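Local structure of acyl-CoA dehydrogenase (Bacillus anthracis, 3OWA) at residues F47-N50 with E51-E55. The protein probably oxidises acyl-CoA thioesters at the alpha,beta carbons as an FAD-dependent acyl-CoA dehydrogenase. Sequence-based numbering, arbitrary orientation.
Sequences FIVN and EVLPE
The carbonyl O of F47 receives two backbone N-H groups: E51 N, 2.8 Å from F47 O, makes the regular i+4 helical bond, and V52 N adds a weak one. I48 O is shared likewise, but here the stronger donor lies five residues on, with L53 N 2.9 Å from I48 O and nearly in line with the C=O, while V52 N bonds it weakly. This shift from i+4 to i+5 marks a pi-type widening at 48-50, toward the C-terminal part of helix 35-52. P54 has no N-H to offer; its CD sits 3.5 Å from V49 O and its CG 3.4 Å from N50 O instead. The F47 ring, set anti to its own N by chi1 of 172°, reaches the next turn, where CE1 meets V52 CG2 at 3.5 Å and the aliphatic stem of E51 crosses at about a right angle, CG 3.8 Å from CD2. E51's exposed carboxylate lies near that of E73, which may favour protonation of one. Branched, apolar I48 and L53 suit mutual packing (CG2 to CD2, 4.3 Å) and also touch R107. Buried F47 and I48 pack against F105 of helix 95-105; F47 also touches A74 of helix 64-76, whose R66 and R69 form salt bridges with E55.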
ATOM      1  N   PHE A  47      -9.885  11.537 -27.559  1.00 35.08           N
ATOM      2  CA  PHE A  47     -10.745  12.422 -26.775  1.00 34.80           C
ATOM      3  C   PHE A  47     -10.090  12.769 -25.424  1.00 33.34           C
ATOM      4  O   PHE A  47      -9.891  13.939 -25.127  1.00 33.61           O
ATOM      5  CB  PHE A  47     -12.150  11.834 -26.552  1.00 33.94           C
ATOM      6  CG  PHE A  47     -12.985  12.643 -25.589  1.00 36.15           C
ATOM      7  CD1 PHE A  47     -13.268  12.165 -24.323  1.00 34.98           C
ATOM      8  CD2 PHE A  47     -13.447  13.913 -25.941  1.00 39.92           C
ATOM      9  CE1 PHE A  47     -14.030  12.932 -23.416  1.00 36.53           C
ATOM     10  CE2 PHE A  47     -14.223  14.685 -25.040  1.00 38.46           C
ATOM     11  CZ  PHE A  47     -14.497  14.187 -23.792  1.00 36.39           C
ATOM     12  N   ILE A  48      -9.734  11.752 -24.639  1.00 33.56           N
ATOM     13  CA  ILE A  48      -9.147  11.949 -23.305  1.00 33.32           C
ATOM     14  C   ILE A  48      -7.835  12.779 -23.353  1.00 33.54           C
ATOM     15  O   ILE A  48      -7.690  13.796 -22.652  1.00 31.74           O
ATOM     16  CB  ILE A  48      -8.991  10.603 -22.512  1.00 32.80           C
ATOM     17  CG1 ILE A  48     -10.276  10.285 -21.740  1.00 38.01           C
ATOM     18  CG2 ILE A  48      -7.970  10.769 -21.397  1.00 31.09           C
ATOM     19  CD1 ILE A  48     -11.389   9.796 -22.555  1.00 46.07           C
ATOM     20  N   VAL A  49      -6.929  12.415 -24.261  1.00 35.24           N
ATOM     21  CA  VAL A  49      -5.636  13.063 -24.363  1.00 35.82           C
ATOM     22  C   VAL A  49      -5.760  14.481 -24.933  1.00 36.30           C
ATOM     23  O   VAL A  49      -5.174  15.422 -24.398  1.00 35.61           O
ATOM     24  CB  VAL A  49      -4.645  12.188 -25.214  1.00 36.69           C
ATOM     25  CG1 VAL A  49      -3.397  12.971 -25.624  1.00 40.13           C
ATOM     26  CG2 VAL A  49      -4.243  10.937 -24.480  1.00 37.87           C
ATOM     27  N   ASN A  50      -6.459  14.624 -26.058  1.00 37.81           N
ATOM     28  CA  ASN A  50      -6.633  15.920 -26.687  1.00 38.66           C
ATOM     29  C   ASN A  50      -7.566  16.888 -25.931  1.00 38.42           C
ATOM     30  O   ASN A  50      -7.261  18.065 -25.857  1.00 40.07           O
ATOM     31  CB  ASN A  50      -7.084  15.767 -28.143  1.00 40.44           C
ATOM     32  CG  ASN A  50      -6.057  15.029 -28.990  1.00 41.97           C
ATOM     33  OD1 ASN A  50      -4.877  15.002 -28.656  1.00 44.98           O
ATOM     34  ND2 ASN A  50      -6.498  14.450 -30.100  1.00 47.70           N
ATOM     35  N   GLU A  51      -8.683  16.410 -25.380  1.00 37.25           N
ATOM     36  CA  GLU A  51      -9.709  17.333 -24.814  1.00 36.62           C
ATOM     37  C   GLU A  51      -9.727  17.395 -23.306  1.00 34.81           C
ATOM     38  O   GLU A  51      -9.899  18.458 -22.728  1.00 35.32           O
ATOM     39  CB  GLU A  51     -11.113  16.974 -25.321  1.00 37.14           C
ATOM     40  CG  GLU A  51     -11.179  16.785 -26.851  1.00 41.51           C
ATOM     41  CD  GLU A  51     -10.966  18.085 -27.594  1.00 49.38           C
ATOM     42  OE1 GLU A  51     -11.679  19.054 -27.283  1.00 54.40           O
ATOM     43  OE2 GLU A  51     -10.122  18.147 -28.515  1.00 54.48           O
ATOM     44  N   VAL A  52      -9.579  16.254 -22.661  1.00 33.47           N
ATOM     45  CA  VAL A  52      -9.754  16.189 -21.212  1.00 32.40           C
ATOM     46  C   VAL A  52      -8.513  16.589 -20.423  1.00 32.95           C
ATOM     47  O   VAL A  52      -8.609  17.361 -19.434  1.00 32.50           O
ATOM     48  CB  VAL A  52     -10.239  14.794 -20.771  1.00 32.22           C
ATOM     49  CG1 VAL A  52     -10.358  14.708 -19.229  1.00 31.18           C
ATOM     50  CG2 VAL A  52     -11.587  14.510 -21.391  1.00 32.34           C
ATOM     51  N   LEU A  53      -7.361  16.034 -20.798  1.00 31.67           N
ATOM     52  CA  LEU A  53      -6.145  16.248 -20.010  1.00 32.46           C
ATOM     53  C   LEU A  53      -5.707  17.702 -19.864  1.00 33.11           C
ATOM     54  O   LEU A  53      -5.231  18.093 -18.779  1.00 34.24           O
ATOM     55  CB  LEU A  53      -4.979  15.363 -20.455  1.00 31.27           C
ATOM     56  CG  LEU A  53      -5.203  13.858 -20.345  1.00 32.34           C
ATOM     57  CD1 LEU A  53      -3.879  13.112 -20.735  1.00 33.78           C
ATOM     58  CD2 LEU A  53      -5.719  13.417 -18.928  1.00 31.05           C
ATOM     59  N   PRO A  54      -5.858  18.504 -20.924  1.00 33.69           N
ATOM     60  CA  PRO A  54      -5.511  19.898 -20.781  1.00 33.99           C
ATOM     61  C   PRO A  54      -6.372  20.608 -19.713  1.00 34.59           C
ATOM     62  O   PRO A  54      -5.980  21.664 -19.278  1.00 34.95           O
ATOM     63  CB  PRO A  54      -5.856  20.483 -22.148  1.00 36.03           C
ATOM     64  CG  PRO A  54      -5.588  19.323 -23.122  1.00 35.74           C
ATOM     65  CD  PRO A  54      -6.123  18.123 -22.324  1.00 34.19           C
ATOM     66  N   GLU A  55      -7.526  20.048 -19.331  1.00 32.63           N
ATOM     67  CA  GLU A  55      -8.400  20.679 -18.319  1.00 32.47           C
ATOM     68  C   GLU A  55      -8.330  19.994 -16.976  1.00 30.90           C
ATOM     69  O   GLU A  55      -8.894  20.485 -15.992  1.00 30.01           O
ATOM     70  CB  GLU A  55      -9.857  20.748 -18.813  1.00 31.62           C
ATOM     71  CG  GLU A  55      -9.960  21.578 -20.126  1.00 36.76           C
ATOM     72  CD  GLU A  55     -11.405  21.978 -20.488  1.00 41.97           C
ATOM     73  OE1 GLU A  55     -12.153  22.500 -19.617  1.00 42.61           O
ATOM     74  OE2 GLU A  55     -11.791  21.741 -21.651  1.00 44.84           O
TER